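Local coordinates for protein O-methyltransferase, putative (Bacillus cereus, PDB 3DUL) that probably transfers a methyl group from S-adenosyl-L-methionine to an oxygen atom of an acceptor substrate, as an O-methyltransferase, at residues S23-V28 / T73-R78; D41-Q46 / L205-S210; K48-L53 / V162-N167. One frame throughout, in Å; residues are numbered along the deposited sequence.

Contact 1: S23-V28 / T73-R78; sequences STLEEV and TIWLAR
Leu25 reaches from helix 23-32 to Ile74 and Trp75 of helix 71-77 and to Arg78, just beyond them in the chain. The setting is the Rossmann-like fold of an S-adenosylmethionine-dependent methyltransferase, and helix 71-77 is the one that follows the first strand of the sheet and carries Ser72 of the cofactor site. From CB the Leu25 chain points toward residues 73-78 with CG opposite the carbonyl carbon (chi1 -72°), and CG passes 4.4 Å from Arg78 NH2. There the chain forks. CD1 continues the line (chi2 -174°) and meets the indole of Trp75 obliquely, 3.0 Å above its plane and displaced toward the rim; Leu25 CD1 lies 3.4 Å from Trp75 NE1. The other branch, CD2, turns to the CG2 methyl of Ile74 at 3.7 Å, and these two side chains run past one another in opposite directions. Tyr71 meets the Trp75 ring edge-to-face.

The polar contacts centre on Arg78. Its NH2 forms a salt bridge with Asp22 OD2, an oxygen that also accepts from Leu25 N, so the guanidinium is tied to the beginning of helix 23-32. Ile74 CG2 lies against one face of that guanidinium. A water completes the bridge between the two segments: it accepts from Arg78 NH2 at 2.7 Å and hydrogen-bonds to Thr24 OG1, likewise at 2.7 Å. Beside the water bridge, Thr24 CB stands 4.3 Å from Arg78 NH2.

Contact 2: D41-Q46 / L205-S210; sequences DVSPTQ and LQTVGS
Val208 O takes a short hydrogen bond from Ser43 OG, 2.6 Å long, and a second one from a water that itself accepts from Thr45 N. Ser43 is the N-cap of helix 44-57: the same OG accepts from Gln46 N at 3.1 Å, so one hydroxyl caps the helix and fastens it to strand 200-209, the outermost strand of the Rossmann-like methyltransferase sheet within this chain; backbone bonds from Gln206 lead on to the second subunit. The hydroxyl stands opposite its own backbone N (chi1 180°), which carries it over to the strand; it meets the carbonyl 28° off its plane.

Two residues on, Thr45 OG1 and Thr207 OG1 are hydrogen-bonded at 2.6 Å, and Thr207 OG1 has a further partner in Ala204 O of the second subunit, which places this spot at the dimer interface. Thr207 CG2 packs against Gln46 CB at 3.5 Å, the two side chains crossing at about a right angle.

At the other end the chain before the helix is held twice by Ser210. Its N donates to Val42 O, of a residue in the S-adenosylhomocysteine site, at 2.8 Å. Ser210 OG donates to Asp41 OD1 at 2.5 Å, on the anti side and 31° out of the carboxylate plane; OD1 also receives Lys211 N. Since Gly209 brings only a bare alpha carbon here, the other carboxylate oxygen can settle close, Asp41 OD2 lying 3.1 Å from Gly209 CA.

Contact 3: K48-L53 / V162-N167; sequences KFLQLL and VIIGDN
Ile164 CD1 is the methyl on which Phe49 and Leu53 of helix 44-57 converge. This is helix-on-sheet packing in the Rossmann-like methyltransferase fold: residues 48-53 run antiparallel to strand residues 162-167 (174°), the axes 11.3 Å apart, and the two are joined by apolar side chains.

The aliphatic contacts centre on Leu53. Its CG lies opposite the backbone N (chi1 -164°), extending the chain toward the strand so that CD2 touches two neighbours on the same side of the sheet, Val162 CG1 at 3.9 Å and Ile164 CD1 at the same 3.9 Å. Phe136 of the adjoining strand packs against all three residues. A looser touch, Leu50 CD2 to Ile164 CG2 at 4.3 Å, uses the other branch of the isoleucine, so Ile164 is met through both of its methyl ends.

The aromatic contact is made at a ring edge. Phe49 presents CE2 to Ile164 CD1, which sits near the plane of the ring, while Phe216 of the neighbouring antiparallel strand meets the same phenyl with the planes inclined at about 55°.

The packing continues into the dimer. Met218 of the second subunit rests on Phe49, and Ile56 of that subunit on Val162. Within the chain, Phe49 CE2 lies 4.2 Å from Ile164 CD1.

Overall arrangement
Helix 44-57 ties the set together: contact 2 joins its N-terminal end, and contact 3 its middle, to the sheet, their centres about 11 Å apart. Residues 73-78 of contact 1 pack on the same helix; its centre is about 14 Å from that of contact 2 and about 15 Å from that of contact 3. Trp75 joins contact 1 to both, Trp75 CZ2 standing 3.9 Å from Pro44 O and Trp75 CE3 3.7 Å from Lys48 N. Gln46 NE2 probably donates to Asp166 OD2 at 2.7 Å. Contact 2 holds Val42 of the S-adenosylhomocysteine site; contacts 1 and 3 come near it: the side chains of Trp75 and Gln46 are about 5 Å, and that of Leu50 about 4 Å, from the side chain of Ser72. Contacts 2 and 3 also reach the second subunit.

Contact 1: S23-V28 / T73-R78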
loop_
_atom_site.group_PDB
_atom_site.type_symbol
_atom_site.label_atom_id
_atom_site.label_comp_id
_atom_site.label_asym_id
_atom_site.label_seq_id
_atom_site.Cartn_x
_atom_site.Cartn_y
_atom_site.Cartn_z
ATOM N N SER B 23 19.212 14.708 -1.920
ATOM C CA SER B 23 20.656 14.648 -2.123
ATOM C C SER B 23 21.269 13.429 -1.434
ATOM O O SER B 23 22.159 12.781 -1.984
ATOM C CB SER B 23 21.315 15.926 -1.600
ATOM O OG SER B 23 21.143 16.058 -0.199
ATOM N N THR B 24 20.789 13.123 -0.231
ATOM C CA THR B 24 21.286 11.982 0.530
ATOM C C THR B 24 21.091 10.682 -0.256
ATOM O O THR B 24 22.049 9.949 -0.508
ATOM C CB THR B 24 20.558 11.863 1.886
ATOM O OG1 THR B 24 20.698 13.092 2.612
ATOM C CG2 THR B 24 21.149 10.724 2.716
ATOM N N LEU B 25 19.852 10.391 -0.639
ATOM C CA LEU B 25 19.583 9.177 -1.402
ATOM C C LEU B 25 20.257 9.257 -2.764
ATOM O O LEU B 25 20.565 8.237 -3.384
ATOM C CB LEU B 25 18.075 8.966 -1.572
ATOM C CG LEU B 25 17.360 8.540 -0.289
ATOM C CD1 LEU B 25 15.906 8.220 -0.597
ATOM C CD2 LEU B 25 18.052 7.319 0.298
ATOM N N GLU B 26 20.480 10.482 -3.224
ATOM C CA GLU B 26 21.143 10.707 -4.500
ATOM C C GLU B 26 22.547 10.100 -4.446
ATOM O O GLU B 26 22.914 9.279 -5.286
ATOM C CB GLU B 26 21.240 12.209 -4.779
ATOM C CG GLU B 26 21.983 12.572 -6.052
ATOM C CD GLU B 26 21.924 14.062 -6.356
ATOM O OE1 GLU B 26 22.370 14.867 -5.506
ATOM O OE2 GLU B 26 21.431 14.426 -7.446
ATOM N N GLU B 27 23.329 10.500 -3.449
ATOM C CA GLU B 27 24.683 9.978 -3.337
ATOM C C GLU B 27 24.725 8.516 -2.909
ATOM O O GLU B 27 25.648 7.792 -3.281
ATOM C CB GLU B 27 25.532 10.860 -2.410
ATOM C CG GLU B 27 24.834 11.395 -1.185
ATOM C CD GLU B 27 25.509 12.653 -0.651
ATOM O OE1 GLU B 27 25.531 13.672 -1.376
ATOM O OE2 GLU B 27 26.018 12.627 0.487
ATOM N N VAL B 28 23.731 8.072 -2.138
ATOM C CA VAL B 28 23.688 6.671 -1.729
ATOM C C VAL B 28 23.684 5.816 -2.993
ATOM O O VAL B 28 24.348 4.779 -3.062
ATOM C CB VAL B 28 22.423 6.346 -0.911
ATOM C CG1 VAL B 28 22.214 4.833 -0.859
ATOM C CG2 VAL B 28 22.560 6.890 0.493
ATOM N N THR B 73 16.599 0.396 3.449
ATOM C CA THR B 73 16.794 0.517 4.888
ATOM C C THR B 73 16.575 1.973 5.295
ATOM O O THR B 73 15.969 2.261 6.329
ATOM C CB THR B 73 18.235 0.128 5.310
ATOM O OG1 THR B 73 18.641 -1.046 4.601
ATOM C CG2 THR B 73 18.303 -0.138 6.808
ATOM N N ILE B 74 17.082 2.886 4.474
ATOM C CA ILE B 74 16.960 4.315 4.745
ATOM C C ILE B 74 15.492 4.730 4.792
ATOM O O ILE B 74 15.062 5.371 5.756
ATOM C CB ILE B 74 17.698 5.137 3.674
ATOM C CG1 ILE B 74 19.188 4.788 3.705
ATOM C CG2 ILE B 74 17.515 6.630 3.924
ATOM C CD1 ILE B 74 19.812 4.924 5.069
ATOM N N TRP B 75 14.740 4.359 3.761
ATOM C CA TRP B 75 13.309 4.682 3.704
ATOM C C TRP B 75 12.558 4.131 4.923
ATOM O O TRP B 75 11.719 4.814 5.510
ATOM C CB TRP B 75 12.680 4.132 2.424
ATOM C CG TRP B 75 12.958 4.939 1.203
ATOM C CD1 TRP B 75 13.788 4.609 0.162
ATOM C CD2 TRP B 75 12.359 6.190 0.856
ATOM N NE1 TRP B 75 13.729 5.577 -0.814
ATOM C CE2 TRP B 75 12.860 6.559 -0.412
ATOM C CE3 TRP B 75 11.441 7.038 1.496
ATOM C CZ2 TRP B 75 12.476 7.738 -1.055
ATOM C CZ3 TRP B 75 11.061 8.207 0.856
ATOM C CH2 TRP B 75 11.578 8.548 -0.408
ATOM N N LEU B 76 12.859 2.895 5.309
ATOM C CA LEU B 76 12.212 2.302 6.476
ATOM C C LEU B 76 12.560 3.059 7.761
ATOM O O LEU B 76 11.665 3.436 8.531
ATOM C CB LEU B 76 12.625 0.831 6.627
ATOM C CG LEU B 76 12.115 -0.160 5.582
ATOM C CD1 LEU B 76 12.919 -1.448 5.674
ATOM C CD2 LEU B 76 10.627 -0.445 5.817
ATOM N N ALA B 77 13.853 3.297 7.990
ATOM C CA ALA B 77 14.293 3.983 9.198
ATOM C C ALA B 77 13.736 5.400 9.295
ATOM O O ALA B 77 13.521 5.909 10.396
ATOM C CB ALA B 77 15.827 4.012 9.269
ATOM N N ARG B 78 13.515 6.021 8.143
ATOM C CA ARG B 78 12.965 7.374 8.077
ATOM C C ARG B 78 11.524 7.375 8.585
ATOM O O ARG B 78 10.984 8.425 8.936
ATOM C CB ARG B 78 12.974 7.875 6.635
ATOM C CG ARG B 78 14.274 8.492 6.129
ATOM C CD ARG B 78 14.334 8.308 4.622
ATOM N NE ARG B 78 14.976 9.379 3.860
ATOM C CZ ARG B 78 16.101 10.001 4.196
ATOM N NH1 ARG B 78 16.742 9.688 5.316
ATOM N NH2 ARG B 78 16.607 10.917 3.382
HETATM O O HOH W 1 18.098 13.164 3.235
#

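Contact 2: D41-Q46 / L205-S210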
loop_
_atom_site.group_PDB
_atom_site.type_symbol
_atom_site.label_atom_id
_atom_site.label_comp_id
_atom_site.label_asym_id
_atom_site.label_seq_id
_atom_site.Cartn_x
_atom_site.Cartn_y
_atom_site.Cartn_z
ATOM N N ASP B 41 16.349 -3.423 -8.805
ATOM C CA ASP B 41 15.725 -2.208 -9.294
ATOM C C ASP B 41 15.667 -1.153 -8.193
ATOM O O ASP B 41 15.752 -1.475 -7.013
ATOM C CB ASP B 41 14.326 -2.534 -9.811
ATOM C CG ASP B 41 13.632 -1.333 -10.392
ATOM O OD1 ASP B 41 14.271 -0.589 -11.161
ATOM O OD2 ASP B 41 12.445 -1.135 -10.088
ATOM N N VAL B 42 15.534 0.107 -8.588
ATOM C CA VAL B 42 15.469 1.208 -7.631
ATOM C C VAL B 42 14.119 1.885 -7.783
ATOM O O VAL B 42 13.782 2.369 -8.865
ATOM C CB VAL B 42 16.583 2.241 -7.893
ATOM C CG1 VAL B 42 16.581 3.295 -6.800
ATOM C CG2 VAL B 42 17.934 1.542 -7.960
ATOM N N SER B 43 13.352 1.924 -6.698
ATOM C CA SER B 43 12.020 2.514 -6.743
ATOM C C SER B 43 11.722 3.508 -5.627
ATOM O O SER B 43 11.401 3.117 -4.499
ATOM C CB SER B 43 10.968 1.400 -6.723
ATOM O OG SER B 43 9.654 1.931 -6.757
ATOM N N PRO B 44 11.840 4.811 -5.923
ATOM C CA PRO B 44 11.562 5.845 -4.925
ATOM C C PRO B 44 10.109 5.736 -4.442
ATOM O O PRO B 44 9.824 5.965 -3.265
ATOM C CB PRO B 44 11.810 7.141 -5.691
ATOM C CG PRO B 44 12.898 6.762 -6.639
ATOM C CD PRO B 44 12.465 5.396 -7.127
ATOM N N THR B 45 9.195 5.400 -5.354
ATOM C CA THR B 45 7.785 5.262 -4.978
ATOM C C THR B 45 7.589 4.101 -4.003
ATOM O O THR B 45 6.743 4.178 -3.111
ATOM C CB THR B 45 6.848 5.084 -6.215
ATOM O OG1 THR B 45 7.388 4.102 -7.111
ATOM C CG2 THR B 45 6.664 6.416 -6.946
ATOM N N GLN B 46 8.362 3.027 -4.156
ATOM C CA GLN B 46 8.242 1.915 -3.215
ATOM C C GLN B 46 8.877 2.318 -1.883
ATOM O O GLN B 46 8.387 1.969 -0.811
ATOM C CB GLN B 46 8.925 0.642 -3.729
ATOM C CG GLN B 46 8.606 -0.547 -2.824
ATOM C CD GLN B 46 9.454 -1.766 -3.099
ATOM O OE1 GLN B 46 10.682 -1.726 -2.975
ATOM N NE2 GLN B 46 8.804 -2.863 -3.461
ATOM N N LEU B 205 0.541 -5.828 -4.901
ATOM C CA LEU B 205 0.600 -4.502 -5.501
ATOM C C LEU B 205 1.853 -4.368 -6.360
ATOM O O LEU B 205 2.701 -5.252 -6.377
ATOM C CB LEU B 205 0.678 -3.443 -4.400
ATOM C CG LEU B 205 -0.202 -3.707 -3.186
ATOM C CD1 LEU B 205 0.390 -3.036 -1.957
ATOM C CD2 LEU B 205 -1.606 -3.216 -3.486
ATOM N N GLN B 206 1.958 -3.249 -7.062
ATOM C CA GLN B 206 3.129 -2.973 -7.882
ATOM C C GLN B 206 3.362 -1.468 -7.831
ATOM O O GLN B 206 2.445 -0.693 -7.544
ATOM C CB GLN B 206 2.908 -3.418 -9.331
ATOM C CG GLN B 206 2.063 -2.463 -10.160
ATOM C CD GLN B 206 1.920 -2.902 -11.613
ATOM O OE1 GLN B 206 1.397 -2.164 -12.451
ATOM N NE2 GLN B 206 2.378 -4.111 -11.914
ATOM N N THR B 207 4.596 -1.067 -8.096
ATOM C CA THR B 207 4.965 0.338 -8.109
ATOM C C THR B 207 6.046 0.437 -9.184
ATOM O O THR B 207 6.758 -0.539 -9.423
ATOM C CB THR B 207 5.515 0.772 -6.732
ATOM O OG1 THR B 207 5.612 2.199 -6.683
ATOM C CG2 THR B 207 6.888 0.163 -6.484
ATOM N N VAL B 208 6.164 1.585 -9.846
ATOM C CA VAL B 208 7.172 1.711 -10.896
ATOM C C VAL B 208 8.567 1.852 -10.313
ATOM O O VAL B 208 8.734 2.322 -9.192
ATOM C CB VAL B 208 6.907 2.924 -11.823
ATOM C CG1 VAL B 208 7.251 4.225 -11.114
ATOM C CG2 VAL B 208 7.719 2.777 -13.102
ATOM N N GLY B 209 9.564 1.436 -11.087
ATOM C CA GLY B 209 10.944 1.531 -10.649
ATOM C C GLY B 209 11.826 1.947 -11.811
ATOM O O GLY B 209 11.332 2.177 -12.915
ATOM N N SER B 210 13.131 2.034 -11.575
ATOM C CA SER B 210 14.065 2.430 -12.620
ATOM C C SER B 210 14.067 1.464 -13.799
ATOM O O SER B 210 14.058 1.890 -14.955
ATOM C CB SER B 210 15.479 2.549 -12.049
ATOM O OG SER B 210 15.894 1.339 -11.445
HETATM O O HOH W 2 9.630 5.214 -8.410
#

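Contact 3: K48-L53 / V162-N167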
loop_
_atom_site.group_PDB
_atom_site.type_symbol
_atom_site.label_atom_id
_atom_site.label_comp_id
_atom_site.label_asym_id
_atom_site.label_seq_id
_atom_site.Cartn_x
_atom_site.Cartn_y
_atom_site.Cartn_z
ATOM N N LYS B 48 9.003 5.275 -0.648
ATOM C CA LYS B 48 8.040 6.171 -0.021
ATOM C C LYS B 48 6.918 5.337 0.611
ATOM O O LYS B 48 6.485 5.592 1.738
ATOM C CB LYS B 48 7.452 7.098 -1.079
ATOM C CG LYS B 48 7.731 8.555 -0.856
ATOM C CD LYS B 48 7.008 9.076 0.369
ATOM C CE LYS B 48 7.192 10.574 0.476
ATOM N NZ LYS B 48 6.775 11.262 -0.782
ATOM N N PHE B 49 6.445 4.353 -0.142
ATOM C CA PHE B 49 5.387 3.460 0.323
ATOM C C PHE B 49 5.808 2.829 1.641
ATOM O O PHE B 49 5.035 2.751 2.597
ATOM C CB PHE B 49 5.139 2.358 -0.708
ATOM C CG PHE B 49 4.199 1.288 -0.236
ATOM C CD1 PHE B 49 2.823 1.461 -0.318
ATOM C CD2 PHE B 49 4.694 0.103 0.301
ATOM C CE1 PHE B 49 1.948 0.467 0.127
ATOM C CE2 PHE B 49 3.829 -0.895 0.749
ATOM C CZ PHE B 49 2.451 -0.709 0.659
ATOM N N LEU B 50 7.049 2.361 1.690
ATOM C CA LEU B 50 7.540 1.750 2.909
ATOM C C LEU B 50 7.564 2.750 4.063
ATOM O O LEU B 50 7.099 2.445 5.162
ATOM C CB LEU B 50 8.940 1.172 2.682
ATOM C CG LEU B 50 9.011 -0.018 1.712
ATOM C CD1 LEU B 50 10.470 -0.375 1.462
ATOM C CD2 LEU B 50 8.254 -1.213 2.285
ATOM N N GLN B 51 8.112 3.939 3.830
ATOM C CA GLN B 51 8.172 4.927 4.904
ATOM C C GLN B 51 6.758 5.270 5.407
ATOM O O GLN B 51 6.493 5.214 6.607
ATOM C CB GLN B 51 8.878 6.204 4.442
ATOM C CG GLN B 51 9.117 7.176 5.591
ATOM C CD GLN B 51 9.542 8.561 5.132
ATOM O OE1 GLN B 51 9.813 9.441 5.954
ATOM N NE2 GLN B 51 9.592 8.764 3.828
ATOM N N LEU B 52 5.862 5.599 4.482
ATOM C CA LEU B 52 4.482 5.948 4.832
ATOM C C LEU B 52 3.780 4.819 5.588
ATOM O O LEU B 52 3.137 5.059 6.610
ATOM C CB LEU B 52 3.682 6.289 3.572
ATOM C CG LEU B 52 4.103 7.540 2.788
ATOM C CD1 LEU B 52 3.277 7.658 1.520
ATOM C CD2 LEU B 52 3.931 8.776 3.658
ATOM N N LEU B 53 3.905 3.587 5.099
ATOM C CA LEU B 53 3.249 2.465 5.765
ATOM C C LEU B 53 3.796 2.270 7.171
ATOM O O LEU B 53 3.050 1.954 8.098
ATOM C CB LEU B 53 3.405 1.175 4.955
ATOM C CG LEU B 53 2.426 0.072 5.377
ATOM C CD1 LEU B 53 1.003 0.623 5.329
ATOM C CD2 LEU B 53 2.557 -1.139 4.449
ATOM N N VAL B 162 2.978 -6.256 9.939
ATOM C CA VAL B 162 2.834 -6.031 8.513
ATOM C C VAL B 162 4.071 -6.641 7.875
ATOM O O VAL B 162 5.176 -6.458 8.384
ATOM C CB VAL B 162 2.797 -4.522 8.181
ATOM C CG1 VAL B 162 2.792 -4.306 6.678
ATOM C CG2 VAL B 162 1.541 -3.889 8.806
ATOM N N ILE B 163 3.859 -7.376 6.792
ATOM C CA ILE B 163 4.954 -7.997 6.050
ATOM C C ILE B 163 4.885 -7.603 4.587
ATOM O O ILE B 163 3.890 -7.860 3.893
ATOM C CB ILE B 163 4.914 -9.543 6.124
ATOM C CG1 ILE B 163 5.004 -10.007 7.575
ATOM C CG2 ILE B 163 6.068 -10.119 5.296
ATOM C CD1 ILE B 163 4.844 -11.507 7.751
ATOM N N ILE B 164 5.940 -6.959 4.105
ATOM C CA ILE B 164 5.984 -6.579 2.709
ATOM C C ILE B 164 7.094 -7.408 2.102
ATOM O O ILE B 164 8.192 -7.463 2.647
ATOM C CB ILE B 164 6.344 -5.108 2.507
ATOM C CG1 ILE B 164 5.379 -4.220 3.292
ATOM C CG2 ILE B 164 6.280 -4.781 1.026
ATOM C CD1 ILE B 164 3.921 -4.453 2.918
ATOM N N GLY B 165 6.796 -8.058 0.987
ATOM C CA GLY B 165 7.799 -8.878 0.342
ATOM C C GLY B 165 7.832 -8.655 -1.149
ATOM O O GLY B 165 6.817 -8.792 -1.828
ATOM N N ASP B 166 9.005 -8.308 -1.669
ATOM C CA ASP B 166 9.142 -8.081 -3.094
ATOM C C ASP B 166 9.253 -9.402 -3.817
ATOM O O ASP B 166 9.886 -10.335 -3.326
ATOM C CB ASP B 166 10.381 -7.235 -3.395
ATOM C CG ASP B 166 10.133 -5.761 -3.192
ATOM O OD1 ASP B 166 9.807 -5.372 -2.055
ATOM O OD2 ASP B 166 10.257 -4.991 -4.166
ATOM N N ASN B 167 8.619 -9.490 -4.977
ATOM C CA ASN B 167 8.705 -10.709 -5.754
ATOM C C ASN B 167 9.545 -10.437 -6.996
ATOM O O ASN B 167 10.767 -10.551 -6.947
ATOM C CB ASN B 167 7.320 -11.220 -6.153
ATOM C CG ASN B 167 7.330 -12.701 -6.505
ATOM O OD1 ASN B 167 6.327 -13.254 -6.959
ATOM N ND2 ASN B 167 8.469 -13.353 -6.291
#